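Peptidase S15/CocE/NonD (Thaumarchaeota archaeon SCGC AB-539-E09, PDB 4PF1) acts as an aminopeptidase, probably a serine peptidase of the alpha/beta-hydrolase fold that cleaves residues from the N-terminal end of peptides. Local coordinates at residues R203-L208 with Y229-A234; G254-L259 with N594-P599. One frame throughout, in Å; residues are numbered along the deposited sequence.

In the fold
Interaction 1 and the 254-259 half of interaction 2 lie in the helices inserted between strands 178-184 and 287-292 of the alpha/beta-hydrolase sheet, a placement consistent with the cap of S15 and CocE-type enzymes. Their centres are about 15 Å apart, and helices 204-215 and 254-261 make them continuous: L208 CD2 of interaction 1 packs at 3.6 Å from W256 CE3 of interaction 2, and S207 CB lies 4.1 Å from L259 CD1. Interaction 1 joins two helices of this region, whereas interaction 2 ties it to the C-terminal non-catalytic part of the chain. The probable triad is S161, D295 and H328; R203, just before helix 204-215, donates from NH2 to Q296 O, next to D295.

Interaction 1: R203-L208 with Y229-A234; sequences RQEASL and YDTYDA
E205 reaches T231 through a chain bent at chi2 (-149°), while the threonine holds OG1 between its own backbone N and carbonyl carbon (chi1 60°), turning the hydroxyl to the carboxylate. The pair bridges the first turns of two helices of the probable cap, 204-215 and 231-238, and the side chains meet at about a right angle. One carboxylate oxygen does most of the touching: E205 OE2 lies 3.1 Å from T231 OG1, within hydrogen-bonding distance, and 3.4 Å from T231 CG2, so it meets both branches. The hydroxyl also pairs with T443 OG1. Glutamate has the length to span this gap, and its charge would probably be welcome near the N-terminal end of helix 231-238. With an alanine at E205, T231 would probably keep T443 but lose the carboxylate beside it, leaving a gap beside P582 and Y235. D230, at the N-cap before T231, pairs with R441 in a salt bridge, while the backbone of T231 is hydrogen-bonded to T443. In the glutamate's own helix, S207 OG gives its proton to R203 O over 2.8 Å, approaching from 47° above the carbonyl plane.

Interaction 2: G254-L259 with N594-P599; sequences GFWKKL and NIMFAP
W256 and M596 run antiparallel alongside one another, the indole extending from helix 254-261 and the thioether from the loop before strand 606-625. With CG anti to its backbone N (chi1 165°), the tryptophan sends its six-membered ring toward the loop 594-599, and M596 SD comes to 4.0 Å from W256 CH2. This is a Met-aromatic contact of oblique kind, the sulfur standing 5.1 Å from the centroid of the W256 six-membered ring and 73° off its normal. Bent at chi2, the methionine then carries its methyl on to the helix backbone, where M596 CE lies 3.7 Å from L259 O and 4.4 Å from L259 CB. An unbranched, flexible side chain suits a place where ring and backbone must be met together. F597 adds a second aromatic: its CE1 is 4.2 Å from W256 CZ2, again obliquely, while M596 CB lies above the phenyl ring near its margin. The loop itself is shaped by an Asx turn in which N594 OD1 accepts from M596 N at 3.3 Å. N594 ND2 binds A260 O, just beyond 254-259 on the same helix. Between 254-259 and 594-599 themselves no hydrogen bond crosses, so this apolar meeting of side chains relies on dispersion and the polarisable sulfur.

Interaction 1: R203-L208 with Y229-A234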
ATOM      1  N   ARG A 203      18.924 -19.203 -20.641  1.00 13.23           N
ATOM      2  CA  ARG A 203      18.401 -18.272 -19.632  1.00 12.83           C
ATOM      3  C   ARG A 203      19.525 -17.315 -19.191  1.00 16.81           C
ATOM      4  O   ARG A 203      20.058 -17.441 -18.086  1.00 16.00           O
ATOM      5  CB  ARG A 203      17.810 -19.040 -18.428  1.00 11.95           C
ATOM      6  CG  ARG A 203      16.389 -19.518 -18.660  1.00 17.15           C
ATOM      7  CD  ARG A 203      16.035 -20.758 -17.853  1.00 19.22           C
ATOM      8  NE  ARG A 203      15.752 -20.447 -16.448  1.00 16.02           N
ATOM      9  CZ  ARG A 203      14.559 -20.081 -15.987  1.00 28.97           C
ATOM     10  NH1 ARG A 203      13.522 -19.984 -16.810  1.00 16.46           N
ATOM     11  NH2 ARG A 203      14.397 -19.804 -14.701  1.00 14.02           N
ATOM     12  N   GLN A 204      19.890 -16.368 -20.079  1.00 13.78           N
ATOM     13  CA  GLN A 204      20.965 -15.387 -19.867  1.00 13.69           C
ATOM     14  C   GLN A 204      20.793 -14.564 -18.574  1.00 19.57           C
ATOM     15  O   GLN A 204      21.782 -14.311 -17.891  1.00 19.50           O
ATOM     16  CB  GLN A 204      21.104 -14.450 -21.081  1.00 14.51           C
ATOM     17  CG  GLN A 204      19.786 -13.842 -21.570  1.00 17.15           C
ATOM     18  CD  GLN A 204      19.947 -12.825 -22.680  1.00 24.36           C
ATOM     19  OE1 GLN A 204      21.032 -12.625 -23.237  1.00 15.31           O
ATOM     20  NE2 GLN A 204      18.853 -12.158 -23.029  1.00 14.64           N
ATOM     21  N   GLU A 205      19.548 -14.171 -18.234  1.00 17.43           N
ATOM     22  CA  GLU A 205      19.256 -13.371 -17.037  1.00 17.32           C
ATOM     23  C   GLU A 205      19.461 -14.159 -15.739  1.00 21.28           C
ATOM     24  O   GLU A 205      19.886 -13.584 -14.737  1.00 20.99           O
ATOM     25  CB  GLU A 205      17.828 -12.832 -17.084  1.00 18.37           C
ATOM     26  CG  GLU A 205      17.739 -11.409 -17.596  1.00 28.13           C
ATOM     27  CD  GLU A 205      16.590 -10.630 -16.989  1.00 38.04           C
ATOM     28  OE1 GLU A 205      15.425 -10.914 -17.349  1.00 25.95           O
ATOM     29  OE2 GLU A 205      16.850  -9.784 -16.104  1.00 22.32           O
ATOM     30  N   ALA A 206      19.126 -15.454 -15.745  1.00 17.51           N
ATOM     31  CA  ALA A 206      19.275 -16.307 -14.570  1.00 17.25           C
ATOM     32  C   ALA A 206      20.684 -16.896 -14.471  1.00 20.80           C
ATOM     33  O   ALA A 206      21.092 -17.307 -13.384  1.00 21.26           O
ATOM     34  CB  ALA A 206      18.248 -17.429 -14.609  1.00 18.00           C
ATOM     35  N   SER A 207      21.433 -16.936 -15.593  1.00 15.70           N
ATOM     36  CA  SER A 207      22.751 -17.559 -15.609  1.00 15.17           C
ATOM     37  C   SER A 207      23.910 -16.586 -15.367  1.00 18.65           C
ATOM     38  O   SER A 207      24.693 -16.816 -14.447  1.00 18.12           O
ATOM     39  CB  SER A 207      22.975 -18.306 -16.920  1.00 17.44           C
ATOM     40  OG  SER A 207      21.964 -19.278 -17.134  1.00 20.93           O
ATOM     41  N   LEU A 208      24.058 -15.544 -16.217  1.00 15.77           N
ATOM     42  CA  LEU A 208      25.194 -14.606 -16.173  1.00 15.92           C
ATOM     43  C   LEU A 208      25.365 -13.886 -14.807  1.00 18.74           C
ATOM     44  O   LEU A 208      26.450 -14.005 -14.237  1.00 17.44           O
ATOM     45  CB  LEU A 208      25.143 -13.580 -17.322  1.00 16.40           C
ATOM     46  CG  LEU A 208      25.192 -14.138 -18.754  1.00 21.95           C
ATOM     47  CD1 LEU A 208      25.133 -13.018 -19.771  1.00 22.03           C
ATOM     48  CD2 LEU A 208      26.443 -14.968 -18.986  1.00 25.94           C
ATOM     49  N   TYR A 229      18.258   0.221 -15.478  1.00 15.44           N
ATOM     50  CA  TYR A 229      17.223  -0.337 -14.600  1.00 13.96           C
ATOM     51  C   TYR A 229      16.436  -1.432 -15.339  1.00 16.27           C
ATOM     52  O   TYR A 229      16.284  -2.538 -14.817  1.00 15.24           O
ATOM     53  CB  TYR A 229      16.280   0.777 -14.092  1.00 14.96           C
ATOM     54  CG  TYR A 229      15.245   0.296 -13.095  1.00 16.00           C
ATOM     55  CD1 TYR A 229      15.602  -0.020 -11.784  1.00 17.31           C
ATOM     56  CD2 TYR A 229      13.905   0.175 -13.454  1.00 16.24           C
ATOM     57  CE1 TYR A 229      14.654  -0.461 -10.862  1.00 17.01           C
ATOM     58  CE2 TYR A 229      12.946  -0.256 -12.538  1.00 16.68           C
ATOM     59  CZ  TYR A 229      13.324  -0.570 -11.242  1.00 22.76           C
ATOM     60  OH  TYR A 229      12.383  -1.007 -10.343  1.00 22.81           O
ATOM     61  N   ASP A 230      15.979  -1.135 -16.572  1.00 12.69           N
ATOM     62  CA  ASP A 230      15.245  -2.085 -17.409  1.00 11.24           C
ATOM     63  C   ASP A 230      16.235  -3.058 -18.082  1.00 13.70           C
ATOM     64  O   ASP A 230      17.034  -2.642 -18.923  1.00 13.41           O
ATOM     65  CB  ASP A 230      14.401  -1.326 -18.453  1.00 13.22           C
ATOM     66  CG  ASP A 230      13.469  -2.183 -19.293  1.00 21.07           C
ATOM     67  OD1 ASP A 230      13.104  -3.289 -18.839  1.00 19.97           O
ATOM     68  OD2 ASP A 230      13.075  -1.728 -20.385  1.00 29.26           O
ATOM     69  N   THR A 231      16.185  -4.348 -17.697  1.00 10.17           N
ATOM     70  CA  THR A 231      17.097  -5.385 -18.215  1.00 10.12           C
ATOM     71  C   THR A 231      16.827  -5.688 -19.693  1.00 13.04           C
ATOM     72  O   THR A 231      17.763  -6.024 -20.418  1.00 11.87           O
ATOM     73  CB  THR A 231      17.038  -6.663 -17.363  1.00 17.81           C
ATOM     74  OG1 THR A 231      15.710  -7.191 -17.378  1.00 17.53           O
ATOM     75  CG2 THR A 231      17.499  -6.432 -15.926  1.00 17.20           C
ATOM     76  N   TYR A 232      15.556  -5.555 -20.138  1.00 10.21           N
ATOM     77  CA  TYR A 232      15.147  -5.751 -21.536  1.00 10.04           C
ATOM     78  C   TYR A 232      16.032  -4.904 -22.455  1.00 16.22           C
ATOM     79  O   TYR A 232      16.619  -5.428 -23.400  1.00 16.02           O
ATOM     80  CB  TYR A 232      13.659  -5.382 -21.708  1.00 10.71           C
ATOM     81  CG  TYR A 232      13.132  -5.543 -23.121  1.00 11.80           C
ATOM     82  CD1 TYR A 232      13.357  -4.565 -24.087  1.00 13.61           C
ATOM     83  CD2 TYR A 232      12.362  -6.647 -23.478  1.00 12.47           C
ATOM     84  CE1 TYR A 232      12.864  -4.698 -25.383  1.00 14.84           C
ATOM     85  CE2 TYR A 232      11.847  -6.783 -24.767  1.00 13.57           C
ATOM     86  CZ  TYR A 232      12.108  -5.810 -25.720  1.00 21.28           C
ATOM     87  OH  TYR A 232      11.614  -5.931 -26.994  1.00 22.16           O
ATOM     88  N   ASP A 233      16.161  -3.603 -22.130  1.00 14.72           N
ATOM     89  CA  ASP A 233      16.980  -2.642 -22.852  1.00 15.65           C
ATOM     90  C   ASP A 233      18.461  -3.036 -22.831  1.00 19.09           C
ATOM     91  O   ASP A 233      19.100  -3.056 -23.885  1.00 20.17           O
ATOM     92  CB  ASP A 233      16.798  -1.246 -22.240  1.00 18.33           C
ATOM     93  CG  ASP A 233      16.343  -0.212 -23.236  1.00 33.64           C
ATOM     94  OD1 ASP A 233      17.198   0.306 -23.983  1.00 36.30           O
ATOM     95  OD2 ASP A 233      15.130   0.080 -23.272  1.00 40.70           O
ATOM     96  N   ALA A 234      18.988  -3.386 -21.639  1.00 14.03           N
ATOM     97  CA  ALA A 234      20.395  -3.760 -21.428  1.00 13.62           C
ATOM     98  C   ALA A 234      20.824  -4.970 -22.268  1.00 16.37           C
ATOM     99  O   ALA A 234      21.828  -4.886 -22.973  1.00 15.20           O
ATOM    100  CB  ALA A 234      20.649  -4.039 -19.950  1.00 14.06           C
TER

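Interaction 2: G254-L259 with N594-P599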
ATOM      1  N   GLY A 254      34.691 -19.749 -14.484  1.00 18.72           N
ATOM      2  CA  GLY A 254      34.593 -21.146 -14.906  1.00 18.78           C
ATOM      3  C   GLY A 254      33.277 -21.632 -15.479  1.00 22.26           C
ATOM      4  O   GLY A 254      33.277 -22.319 -16.506  1.00 21.65           O
ATOM      5  N   PHE A 255      32.143 -21.322 -14.809  1.00 18.39           N
ATOM      6  CA  PHE A 255      30.841 -21.796 -15.284  1.00 17.59           C
ATOM      7  C   PHE A 255      30.427 -21.130 -16.599  1.00 21.22           C
ATOM      8  O   PHE A 255      29.773 -21.788 -17.407  1.00 21.13           O
ATOM      9  CB  PHE A 255      29.737 -21.649 -14.224  1.00 18.89           C
ATOM     10  CG  PHE A 255      28.473 -22.405 -14.568  1.00 20.25           C
ATOM     11  CD1 PHE A 255      28.520 -23.755 -14.914  1.00 23.72           C
ATOM     12  CD2 PHE A 255      27.238 -21.766 -14.569  1.00 22.09           C
ATOM     13  CE1 PHE A 255      27.352 -24.450 -15.242  1.00 24.42           C
ATOM     14  CE2 PHE A 255      26.072 -22.463 -14.900  1.00 24.36           C
ATOM     15  CZ  PHE A 255      26.138 -23.798 -15.236  1.00 22.77           C
ATOM     16  N   TRP A 256      30.833 -19.857 -16.841  1.00 17.66           N
ATOM     17  CA  TRP A 256      30.543 -19.193 -18.120  1.00 17.61           C
ATOM     18  C   TRP A 256      31.307 -19.889 -19.255  1.00 21.22           C
ATOM     19  O   TRP A 256      30.743 -20.101 -20.333  1.00 20.73           O
ATOM     20  CB  TRP A 256      30.875 -17.684 -18.087  1.00 16.50           C
ATOM     21  CG  TRP A 256      30.927 -17.046 -19.452  1.00 17.72           C
ATOM     22  CD1 TRP A 256      32.014 -16.480 -20.048  1.00 21.04           C
ATOM     23  CD2 TRP A 256      29.877 -17.031 -20.436  1.00 17.41           C
ATOM     24  NE1 TRP A 256      31.696 -16.063 -21.321  1.00 20.58           N
ATOM     25  CE2 TRP A 256      30.395 -16.405 -21.591  1.00 21.66           C
ATOM     26  CE3 TRP A 256      28.546 -17.487 -20.452  1.00 18.41           C
ATOM     27  CZ2 TRP A 256      29.618 -16.186 -22.736  1.00 20.96           C
ATOM     28  CZ3 TRP A 256      27.777 -17.269 -21.586  1.00 19.90           C
ATOM     29  CH2 TRP A 256      28.314 -16.631 -22.713  1.00 20.83           C
ATOM     30  N   LYS A 257      32.577 -20.274 -18.994  1.00 17.49           N
ATOM     31  CA  LYS A 257      33.419 -21.004 -19.947  1.00 17.64           C
ATOM     32  C   LYS A 257      32.749 -22.329 -20.320  1.00 21.28           C
ATOM     33  O   LYS A 257      32.738 -22.692 -21.491  1.00 21.10           O
ATOM     34  CB  LYS A 257      34.824 -21.251 -19.366  1.00 20.10           C
ATOM     35  CG  LYS A 257      35.623 -19.970 -19.119  1.00 30.72           C
ATOM     36  CD  LYS A 257      36.968 -20.254 -18.446  1.00 38.95           C
ATOM     37  CE  LYS A 257      38.105 -20.403 -19.432  1.00 49.30           C
ATOM     38  NZ  LYS A 257      38.492 -19.103 -20.042  1.00 59.12           N
ATOM     39  N   LYS A 258      32.118 -23.001 -19.333  1.00 17.85           N
ATOM     40  CA  LYS A 258      31.372 -24.249 -19.535  1.00 17.49           C
ATOM     41  C   LYS A 258      30.094 -24.008 -20.361  1.00 21.16           C
ATOM     42  O   LYS A 258      29.807 -24.781 -21.274  1.00 20.25           O
ATOM     43  CB  LYS A 258      31.015 -24.892 -18.184  1.00 19.23           C
ATOM     44  CG  LYS A 258      32.218 -25.440 -17.419  1.00 21.71           C
ATOM     45  CD  LYS A 258      31.851 -25.767 -15.980  1.00 23.24           C
ATOM     46  CE  LYS A 258      33.035 -26.263 -15.188  1.00 31.88           C
ATOM     47  NZ  LYS A 258      32.715 -26.384 -13.741  1.00 37.95           N
ATOM     48  N   LEU A 259      29.334 -22.928 -20.042  1.00 18.43           N
ATOM     49  CA  LEU A 259      28.091 -22.574 -20.749  1.00 18.27           C
ATOM     50  C   LEU A 259      28.363 -22.237 -22.222  1.00 21.75           C
ATOM     51  O   LEU A 259      27.640 -22.714 -23.102  1.00 21.20           O
ATOM     52  CB  LEU A 259      27.376 -21.385 -20.063  1.00 18.12           C
ATOM     53  CG  LEU A 259      26.716 -21.652 -18.703  1.00 22.83           C
ATOM     54  CD1 LEU A 259      26.427 -20.345 -17.975  1.00 22.61           C
ATOM     55  CD2 LEU A 259      25.432 -22.463 -18.850  1.00 25.54           C
ATOM     56  N   ASN A 594      26.981 -21.002 -32.935  1.00 18.04           N
ATOM     57  CA  ASN A 594      26.751 -20.747 -31.516  1.00 16.71           C
ATOM     58  C   ASN A 594      25.980 -19.430 -31.328  1.00 18.72           C
ATOM     59  O   ASN A 594      26.487 -18.364 -31.679  1.00 18.07           O
ATOM     60  CB  ASN A 594      28.097 -20.712 -30.762  1.00 16.73           C
ATOM     61  CG  ASN A 594      27.997 -20.966 -29.275  1.00 30.97           C
ATOM     62  OD1 ASN A 594      26.939 -20.827 -28.657  1.00 24.39           O
ATOM     63  ND2 ASN A 594      29.108 -21.342 -28.666  1.00 21.48           N
ATOM     64  N   ILE A 595      24.757 -19.507 -30.760  1.00 14.40           N
ATOM     65  CA  ILE A 595      23.899 -18.331 -30.551  1.00 13.56           C
ATOM     66  C   ILE A 595      24.500 -17.397 -29.464  1.00 15.97           C
ATOM     67  O   ILE A 595      24.232 -16.189 -29.492  1.00 14.69           O
ATOM     68  CB  ILE A 595      22.421 -18.748 -30.269  1.00 16.13           C
ATOM     69  CG1 ILE A 595      21.817 -19.443 -31.522  1.00 16.68           C
ATOM     70  CG2 ILE A 595      21.547 -17.549 -29.827  1.00 16.10           C
ATOM     71  CD1 ILE A 595      20.493 -20.161 -31.308  1.00 21.31           C
ATOM     72  N   MET A 596      25.391 -17.932 -28.589  1.00 12.91           N
ATOM     73  CA  MET A 596      26.093 -17.135 -27.563  1.00 12.93           C
ATOM     74  C   MET A 596      26.859 -15.960 -28.186  1.00 17.62           C
ATOM     75  O   MET A 596      26.905 -14.878 -27.600  1.00 16.54           O
ATOM     76  CB  MET A 596      27.087 -18.004 -26.754  1.00 15.28           C
ATOM     77  CG  MET A 596      26.439 -19.116 -25.946  1.00 18.52           C
ATOM     78  SD  MET A 596      25.362 -18.548 -24.609  1.00 21.92           S
ATOM     79  CE  MET A 596      25.179 -20.077 -23.702  1.00 18.38           C
ATOM     80  N   PHE A 597      27.459 -16.183 -29.377  1.00 15.61           N
ATOM     81  CA  PHE A 597      28.284 -15.201 -30.078  1.00 16.30           C
ATOM     82  C   PHE A 597      27.734 -14.885 -31.488  1.00 21.12           C
ATOM     83  O   PHE A 597      28.506 -14.511 -32.379  1.00 19.98           O
ATOM     84  CB  PHE A 597      29.742 -15.714 -30.175  1.00 18.97           C
ATOM     85  CG  PHE A 597      30.285 -16.303 -28.890  1.00 20.53           C
ATOM     86  CD1 PHE A 597      30.700 -15.479 -27.849  1.00 23.40           C
ATOM     87  CD2 PHE A 597      30.379 -17.679 -28.723  1.00 22.55           C
ATOM     88  CE1 PHE A 597      31.192 -16.024 -26.660  1.00 24.23           C
ATOM     89  CE2 PHE A 597      30.875 -18.223 -27.536  1.00 25.26           C
ATOM     90  CZ  PHE A 597      31.278 -17.392 -26.511  1.00 23.33           C
ATOM     91  N   ALA A 598      26.396 -14.991 -31.677  1.00 18.60           N
ATOM     92  CA  ALA A 598      25.754 -14.710 -32.967  1.00 18.75           C
ATOM     93  C   ALA A 598      26.011 -13.250 -33.416  1.00 22.57           C
ATOM     94  O   ALA A 598      25.803 -12.324 -32.627  1.00 20.96           O
ATOM     95  CB  ALA A 598      24.262 -14.982 -32.880  1.00 19.17           C
ATOM     96  N   PRO A 599      26.525 -13.030 -34.653  1.00 20.45           N
ATOM     97  CA  PRO A 599      26.818 -11.649 -35.090  1.00 20.84           C
ATOM     98  C   PRO A 599      25.537 -10.834 -35.347  1.00 24.84           C
ATOM     99  O   PRO A 599      24.490 -11.431 -35.588  1.00 23.84           O
ATOM    100  CB  PRO A 599      27.642 -11.848 -36.367  1.00 23.39           C
ATOM    101  CG  PRO A 599      27.230 -13.170 -36.886  1.00 27.65           C
ATOM    102  CD  PRO A 599      26.862 -14.018 -35.702  1.00 22.53           C
TER